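PDB 5KBP: glycosyl hydrolase, family 38 from Enterococcus faecalis, which is probably an alpha-mannosidase that hydrolyses alpha-linked mannose residues from glycans. Local coordinates for residues Leu40-Asn45 against Gln236-Asp241; Pro47-Phe52 against Arg240-Ala245; Ser13-Asp18 against Ile33-Asn38. All blocks are in the same frame, centred on the assembly; numbering follows the deposited sequence.

Contact 1: residues Leu40-Asn45 against Gln236-Asp241; sequences LDLIEN and QPVQRD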
# COMPACT_ATOMS: atom_id res chain seq x y z
N LEU A 40 -24.80 -6.84 15.18
CA LEU A 40 -24.69 -7.84 16.23
C LEU A 40 -25.47 -7.44 17.47
O LEU A 40 -26.00 -8.30 18.18
CB LEU A 40 -23.22 -8.08 16.57
CG LEU A 40 -22.35 -8.65 15.45
CD1 LEU A 40 -20.91 -8.85 15.92
CD2 LEU A 40 -22.93 -9.96 14.94
N ASP A 41 -25.54 -6.14 17.76
CA ASP A 41 -26.35 -5.66 18.88
C ASP A 41 -27.81 -6.04 18.68
O ASP A 41 -28.47 -6.54 19.60
CB ASP A 41 -26.19 -4.15 19.02
CG ASP A 41 -26.64 -3.63 20.38
OD1 ASP A 41 -27.64 -4.14 20.92
OD2 ASP A 41 -25.99 -2.70 20.89
N LEU A 42 -28.34 -5.81 17.47
CA LEU A 42 -29.73 -6.15 17.19
C LEU A 42 -29.95 -7.66 17.15
O LEU A 42 -30.99 -8.15 17.58
CB LEU A 42 -30.17 -5.51 15.87
CG LEU A 42 -30.37 -3.99 15.87
CD1 LEU A 42 -30.44 -3.47 14.44
CD2 LEU A 42 -31.63 -3.63 16.64
N ILE A 43 -28.97 -8.40 16.63
CA ILE A 43 -29.12 -9.85 16.50
C ILE A 43 -29.16 -10.51 17.88
O ILE A 43 -29.92 -11.46 18.10
CB ILE A 43 -27.99 -10.42 15.62
CG1 ILE A 43 -28.22 -10.05 14.16
CG2 ILE A 43 -27.88 -11.93 15.79
CD1 ILE A 43 -27.16 -10.58 13.22
N GLU A 44 -28.36 -10.01 18.82
CA GLU A 44 -28.24 -10.62 20.13
C GLU A 44 -29.29 -10.14 21.13
O GLU A 44 -29.39 -10.71 22.22
CB GLU A 44 -26.85 -10.35 20.70
CG GLU A 44 -25.72 -10.98 19.90
CD GLU A 44 -24.38 -10.33 20.16
OE1 GLU A 44 -23.40 -10.69 19.48
OE2 GLU A 44 -24.30 -9.45 21.04
N ASN A 45 -30.08 -9.13 20.79
CA ASN A 45 -30.98 -8.55 21.78
C ASN A 45 -32.42 -8.45 21.31
O ASN A 45 -33.34 -8.67 22.11
CB ASN A 45 -30.48 -7.17 22.20
CG ASN A 45 -29.06 -7.20 22.74
OD1 ASN A 45 -28.65 -8.15 23.40
ND2 ASN A 45 -28.29 -6.15 22.45
N GLN A 236 -25.33 2.49 4.57
CA GLN A 236 -26.42 2.84 5.47
C GLN A 236 -26.25 2.13 6.80
O GLN A 236 -26.09 0.91 6.83
CB GLN A 236 -27.77 2.46 4.86
CG GLN A 236 -28.97 2.83 5.72
CD GLN A 236 -29.26 4.32 5.73
OE1 GLN A 236 -28.64 5.09 5.00
NE2 GLN A 236 -30.22 4.73 6.55
N PRO A 237 -26.27 2.86 7.92
CA PRO A 237 -26.32 2.19 9.22
C PRO A 237 -27.60 1.39 9.35
O PRO A 237 -28.64 1.74 8.79
CB PRO A 237 -26.29 3.35 10.22
CG PRO A 237 -25.72 4.51 9.46
CD PRO A 237 -26.18 4.32 8.04
N VAL A 238 -27.52 0.27 10.07
CA VAL A 238 -28.68 -0.59 10.23
C VAL A 238 -29.75 0.14 11.04
O VAL A 238 -29.45 0.79 12.06
CB VAL A 238 -28.28 -1.93 10.88
CG1 VAL A 238 -27.66 -1.71 12.26
CG2 VAL A 238 -29.48 -2.86 10.96
N GLN A 239 -30.99 0.07 10.57
CA GLN A 239 -32.09 0.78 11.22
C GLN A 239 -32.39 0.14 12.57
O GLN A 239 -32.92 -0.97 12.63
CB GLN A 239 -33.32 0.77 10.31
CG GLN A 239 -34.52 1.50 10.88
CD GLN A 239 -35.68 1.55 9.91
OE1 GLN A 239 -35.50 1.39 8.70
NE2 GLN A 239 -36.88 1.79 10.43
N ARG A 240 -32.05 0.85 13.65
CA ARG A 240 -32.17 0.28 14.98
C ARG A 240 -33.62 0.03 15.38
O ARG A 240 -33.89 -0.89 16.16
CB ARG A 240 -31.49 1.19 16.00
CG ARG A 240 -29.98 1.01 16.07
CD ARG A 240 -29.30 2.20 16.73
NE ARG A 240 -28.00 1.83 17.30
CZ ARG A 240 -27.06 2.70 17.64
NH1 ARG A 240 -27.25 4.00 17.46
NH2 ARG A 240 -25.92 2.27 18.16
N ASP A 241 -34.56 0.82 14.86
CA ASP A 241 -35.97 0.68 15.18
C ASP A 241 -36.75 -0.04 14.08
O ASP A 241 -37.94 0.22 13.90
CB ASP A 241 -36.59 2.05 15.47
CG ASP A 241 -36.47 3.00 14.29
OD1 ASP A 241 -35.44 2.94 13.58
OD2 ASP A 241 -37.40 3.80 14.06

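Contact 2: residues Pro47-Phe52 against Arg240-Ala245; sequences PEFNSF and RDITKA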
# COMPACT_ATOMS: atom_id res chain seq x y z
N PRO A 47 -35.67 -9.66 19.78
CA PRO A 47 -36.24 -10.97 19.42
C PRO A 47 -37.00 -10.96 18.11
O PRO A 47 -37.28 -12.04 17.57
CB PRO A 47 -37.17 -11.29 20.59
CG PRO A 47 -36.82 -10.31 21.67
CD PRO A 47 -36.32 -9.09 20.97
N GLU A 48 -37.36 -9.79 17.58
CA GLU A 48 -38.09 -9.71 16.32
C GLU A 48 -37.18 -9.43 15.13
O GLU A 48 -37.66 -9.46 13.99
CB GLU A 48 -39.17 -8.64 16.41
CG GLU A 48 -40.11 -8.80 17.59
CD GLU A 48 -40.95 -10.06 17.51
OE1 GLU A 48 -41.19 -10.54 16.38
OE2 GLU A 48 -41.37 -10.57 18.56
N PHE A 49 -35.90 -9.15 15.37
CA PHE A 49 -34.95 -8.94 14.29
C PHE A 49 -34.65 -10.27 13.62
O PHE A 49 -33.98 -11.13 14.19
CB PHE A 49 -33.67 -8.30 14.83
CG PHE A 49 -32.75 -7.79 13.76
CD1 PHE A 49 -32.89 -6.51 13.25
CD2 PHE A 49 -31.73 -8.59 13.26
CE1 PHE A 49 -32.04 -6.04 12.27
CE2 PHE A 49 -30.88 -8.13 12.27
CZ PHE A 49 -31.04 -6.85 11.78
N ASN A 50 -35.17 -10.45 12.40
CA ASN A 50 -35.02 -11.72 11.69
C ASN A 50 -33.58 -11.96 11.28
O ASN A 50 -32.94 -12.90 11.76
CB ASN A 50 -35.93 -11.74 10.46
CG ASN A 50 -35.79 -13.01 9.65
OD1 ASN A 50 -35.07 -13.03 8.64
ND2 ASN A 50 -36.46 -14.06 10.07
N SER A 51 -33.05 -11.13 10.38
CA SER A 51 -31.71 -11.33 9.87
C SER A 51 -31.22 -10.03 9.24
O SER A 51 -31.95 -9.05 9.13
CB SER A 51 -31.66 -12.47 8.85
OG SER A 51 -32.55 -12.23 7.78
N PHE A 52 -29.95 -10.05 8.83
CA PHE A 52 -29.32 -8.93 8.14
C PHE A 52 -28.49 -9.47 7.00
O PHE A 52 -27.62 -10.33 7.21
CB PHE A 52 -28.44 -8.11 9.10
CG PHE A 52 -27.89 -6.85 8.51
CD1 PHE A 52 -28.64 -5.68 8.52
CD2 PHE A 52 -26.63 -6.82 7.94
CE1 PHE A 52 -28.13 -4.51 7.97
CE2 PHE A 52 -26.12 -5.65 7.40
CZ PHE A 52 -26.87 -4.50 7.41
N ARG A 240 -32.05 0.85 13.65
CA ARG A 240 -32.17 0.28 14.98
C ARG A 240 -33.62 0.03 15.38
O ARG A 240 -33.89 -0.89 16.16
CB ARG A 240 -31.49 1.19 16.00
CG ARG A 240 -29.98 1.01 16.07
CD ARG A 240 -29.30 2.20 16.73
NE ARG A 240 -28.00 1.83 17.30
CZ ARG A 240 -27.06 2.70 17.64
NH1 ARG A 240 -27.25 4.00 17.46
NH2 ARG A 240 -25.92 2.27 18.16
N ASP A 241 -34.56 0.82 14.86
CA ASP A 241 -35.97 0.68 15.18
C ASP A 241 -36.75 -0.04 14.08
O ASP A 241 -37.94 0.22 13.90
CB ASP A 241 -36.59 2.05 15.47
CG ASP A 241 -36.47 3.00 14.29
OD1 ASP A 241 -35.44 2.94 13.58
OD2 ASP A 241 -37.40 3.80 14.06
N ILE A 242 -36.09 -0.93 13.35
CA ILE A 242 -36.77 -1.63 12.26
C ILE A 242 -37.87 -2.53 12.79
O ILE A 242 -38.90 -2.73 12.12
CB ILE A 242 -35.74 -2.41 11.41
CG1 ILE A 242 -36.41 -3.00 10.17
CG2 ILE A 242 -35.07 -3.50 12.23
CD1 ILE A 242 -37.00 -1.97 9.24
N THR A 243 -37.70 -3.09 13.99
CA THR A 243 -38.74 -3.93 14.57
C THR A 243 -39.99 -3.13 14.90
O THR A 243 -41.11 -3.57 14.63
CB THR A 243 -38.20 -4.63 15.82
OG1 THR A 243 -37.42 -5.76 15.44
CG2 THR A 243 -39.34 -5.09 16.73
N LYS A 244 -39.82 -1.93 15.48
CA LYS A 244 -40.96 -1.09 15.80
C LYS A 244 -41.70 -0.64 14.54
O LYS A 244 -42.93 -0.65 14.50
CB LYS A 244 -40.50 0.13 16.60
CG LYS A 244 -41.59 1.13 16.93
CD LYS A 244 -41.03 2.31 17.70
CE LYS A 244 -42.11 3.33 18.03
NZ LYS A 244 -41.56 4.47 18.80
N ALA A 245 -40.95 -0.24 13.50
CA ALA A 245 -41.59 0.27 12.29
C ALA A 245 -42.39 -0.81 11.58
O ALA A 245 -43.44 -0.53 10.98
CB ALA A 245 -40.54 0.87 11.36

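Contact 3: residues Ser13-Asp18 against Ile33-Asn38; sequences SHSHWD and IELVDN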
# COMPACT_ATOMS: atom_id res chain seq x y z
N SER A 13 -33.42 -6.27 5.60
CA SER A 13 -32.43 -5.29 6.04
C SER A 13 -31.06 -5.64 5.50
O SER A 13 -30.67 -6.81 5.45
CB SER A 13 -32.40 -5.21 7.56
OG SER A 13 -33.64 -4.75 8.08
N HIS A 14 -30.31 -4.62 5.08
CA HIS A 14 -29.01 -4.82 4.45
C HIS A 14 -28.25 -3.51 4.50
O HIS A 14 -28.72 -2.51 5.05
CB HIS A 14 -29.16 -5.30 3.01
CG HIS A 14 -29.51 -4.20 2.05
ND1 HIS A 14 -28.56 -3.53 1.31
CD2 HIS A 14 -30.70 -3.64 1.73
CE1 HIS A 14 -29.15 -2.61 0.57
NE2 HIS A 14 -30.45 -2.66 0.80
N SER A 15 -27.05 -3.52 3.91
CA SER A 15 -26.29 -2.30 3.70
C SER A 15 -25.31 -2.57 2.56
O SER A 15 -24.38 -3.36 2.73
CB SER A 15 -25.56 -1.87 4.97
OG SER A 15 -24.93 -0.61 4.78
N HIS A 16 -25.53 -1.93 1.42
CA HIS A 16 -24.61 -2.04 0.29
C HIS A 16 -23.32 -1.32 0.64
O HIS A 16 -23.28 -0.08 0.67
CB HIS A 16 -25.24 -1.47 -0.97
CG HIS A 16 -24.38 -1.62 -2.19
ND1 HIS A 16 -23.77 -0.55 -2.81
CD2 HIS A 16 -24.03 -2.71 -2.90
CE1 HIS A 16 -23.08 -0.98 -3.85
NE2 HIS A 16 -23.22 -2.29 -3.93
N TRP A 17 -22.26 -2.08 0.91
CA TRP A 17 -21.04 -1.53 1.48
C TRP A 17 -19.92 -1.53 0.44
O TRP A 17 -19.21 -2.53 0.27
CB TRP A 17 -20.63 -2.30 2.72
CG TRP A 17 -19.64 -1.54 3.52
CD1 TRP A 17 -18.28 -1.66 3.47
CD2 TRP A 17 -19.92 -0.50 4.46
NE1 TRP A 17 -17.70 -0.77 4.34
CE2 TRP A 17 -18.68 -0.05 4.96
CE3 TRP A 17 -21.10 0.08 4.94
CZ2 TRP A 17 -18.59 0.96 5.91
CZ3 TRP A 17 -21.00 1.09 5.89
CH2 TRP A 17 -19.76 1.52 6.36
N ASP A 18 -19.76 -0.41 -0.24
CA ASP A 18 -18.59 -0.20 -1.08
C ASP A 18 -17.35 -0.14 -0.19
O ASP A 18 -17.24 0.74 0.67
CB ASP A 18 -18.73 1.08 -1.90
CG ASP A 18 -19.98 1.07 -2.76
OD1 ASP A 18 -19.96 0.43 -3.83
OD2 ASP A 18 -20.98 1.71 -2.37
N ILE A 33 -16.90 -1.12 11.04
CA ILE A 33 -16.88 -1.66 12.39
C ILE A 33 -18.11 -1.21 13.16
O ILE A 33 -18.73 -1.99 13.90
CB ILE A 33 -15.58 -1.24 13.11
CG1 ILE A 33 -14.37 -1.57 12.24
CG2 ILE A 33 -15.48 -1.93 14.46
CD1 ILE A 33 -14.23 -3.04 11.91
N GLU A 34 -18.49 0.06 13.01
CA GLU A 34 -19.69 0.57 13.67
C GLU A 34 -20.94 -0.16 13.19
O GLU A 34 -21.82 -0.48 13.98
CB GLU A 34 -19.82 2.07 13.45
CG GLU A 34 -18.76 2.91 14.14
CD GLU A 34 -18.90 4.39 13.85
OE1 GLU A 34 -19.65 4.75 12.92
OE2 GLU A 34 -18.25 5.20 14.55
N LEU A 35 -21.02 -0.42 11.88
CA LEU A 35 -22.20 -1.08 11.33
C LEU A 35 -22.35 -2.49 11.89
O LEU A 35 -23.42 -2.86 12.38
CB LEU A 35 -22.11 -1.12 9.80
CG LEU A 35 -23.18 -1.96 9.10
CD1 LEU A 35 -24.56 -1.36 9.30
CD2 LEU A 35 -22.86 -2.09 7.62
N VAL A 36 -21.28 -3.29 11.82
CA VAL A 36 -21.36 -4.68 12.28
C VAL A 36 -21.57 -4.73 13.79
O VAL A 36 -22.26 -5.62 14.29
CB VAL A 36 -20.11 -5.46 11.84
CG1 VAL A 36 -20.15 -6.88 12.38
CG2 VAL A 36 -20.00 -5.46 10.32
N ASP A 37 -20.98 -3.79 14.54
CA ASP A 37 -21.24 -3.73 15.97
C ASP A 37 -22.72 -3.55 16.26
O ASP A 37 -23.28 -4.18 17.17
CB ASP A 37 -20.44 -2.60 16.62
CG ASP A 37 -18.97 -2.94 16.77
OD1 ASP A 37 -18.62 -4.13 16.70
OD2 ASP A 37 -18.16 -2.00 16.97
N ASN A 38 -23.39 -2.69 15.49
CA ASN A 38 -24.81 -2.43 15.70
C ASN A 38 -25.68 -3.57 15.19
O ASN A 38 -26.74 -3.84 15.78
CB ASN A 38 -25.21 -1.12 15.03
CG ASN A 38 -24.61 0.10 15.71
OD1 ASN A 38 -24.44 0.11 16.93
ND2 ASN A 38 -24.30 1.13 14.94

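Contact 1: residues Leu40-Asn45 against Gln236-Asp241
Leu42 reaches out from the last turns of its helix with one methyl set against the two branches of Val238 and the other against the backbone two residues farther on. CD1 of Leu42 lies 3.7 Å from Val238 CG2 and 3.9 Å from Val238 CG1, so the two side chains meet tip to tip, with a single leucine methyl touching both valine methyls. The second branch turns to polar backbone, where Leu42 CD2 packs 3.6 Å from the carbonyl O of Arg240. What points the leucine across is its first torsion, which sets CG anti to its own carbonyl carbon (chi1 -72°). Val238 meets it with CG2 anti to the backbone N. No hydrogen bond spans the two segments: this is plain apolar packing of a loop that follows a strand against helix 25-45, the helix of the beta-alpha-beta unit with strands 7-13 and 52-53 in the family 38 N-terminal domain. Asp41 and Arg240 carry opposite charges, but OD2 of Asp41 stays 5.7 Å from NH2 of Arg240, too far for a salt bridge; that NH2 makes a weak hydrogen bond to Asn38 instead. Gln239 directs its CB away from the helix, and its amide oxygen accepts hydrogen bonds from Asn231 and from the backbone N of Ile200, which ties this loop to the end of strand 226-231 and to the loop at Ile200. Val238 also packs on Leu35, Asn38 and Val39, so the loop before helix 242-252 runs along one side of helix 25-45, while Leu40 packs against helix 72-80.

Contact 2: residues Pro47-Phe52 against Arg240-Ala245
With chi1 at -80°, Thr243 turns its CG2 anti to the backbone N and its OG1 anti to the carbonyl carbon, and both branches touch Glu48; in Phe49, CG anti to the backbone N (chi1 -168°) carries the ring to Ile242. Glu48 offers its CB, 3.5 Å from Thr243 OG1 and 3.6 Å from Thr243 CG2, before its chain bends at chi2 and takes the carboxylate away. The two side chains cross at about a right angle. The threonine hydroxyl finds its hydrogen-bond partner in Asp46, the residue before Pro47. Beside this pair, Ile242 CG2 comes to the edge of the phenylalanine ring near its plane, 3.9 Å from Phe49 CD1 and 4.0 Å from Phe49 CE1. The loop belongs to a beta-alpha-beta crossover, leading from helix 25-45 into strand 52-53, and here it packs against the first turn of helix 242-252. His260 stacks edge-to-face with the Phe49 ring. That ring also packs on Leu42 and Ile43 of helix 25-45, and the carbonyl O of Phe49 is hydrogen-bonded to NZ of Lys83.

Contact 3: residues Ser13-Asp18 against Ile33-Asn38
The indole of Trp17 has Ser15 OG at its edge, in the ring plane, while a methyl of Leu35 comes to the ring obliquely and His235 makes an edge-to-face stack with it. The methyl is Leu35 CD2, 3.9 Å from Trp17 CE3 and 4.1 Å from Trp17 CZ3, at the benzene end of the indole; the two side chains slide past each other in opposite directions. The same methyl touches Ser15, with Leu35 CD2 3.8 Å from Ser15 CB, and so rests over the place where the serine and the indole meet. Leu35 gets there by holding CG anti to its backbone N (chi1 172°), which aims the side chain from the helix at the loop. The hydroxyl of Ser15 is buried and hydrogen-bonded to the carbonyl O of Gln236, which satisfies it. In fold terms, the loop leaves the end of strand 7-13 and the helix is the one that follows, the first half of a beta-alpha-beta crossover whose next strand, 52-53, pairs with Ser13 through His53. The His-x-His-x-Asp pattern of residues 14-18 is the one whose second histidine and aspartate hold the active-site zinc in family relatives, so the same stretch probably borders the active site here. The backbone N of Trp17 is hydrogen-bonded to Asp55, and on the helix Glu34 forms a salt bridge with Lys478 of the second subunit.

From the N terminus, contact 3 closes first: a short loop of 14 residues folds helix 25-45 back onto the segment that follows strand 7-13. The same helix then opens contact 1, and the loop after it opens contact 2. Both long loops close almost 190 residues later on one continuous run, 236-245, sharing Arg240 and Asp241; since 40-45 and 47-52 meet it in the same order, the two loops cross. Contacts 1 and 2 touch directly, Phe52 on Val238 and Phe49 on Leu42. They join the start of the N-terminal domain to its 236-245 run, while contact 3 holds helix 25-45 to the strand end before it.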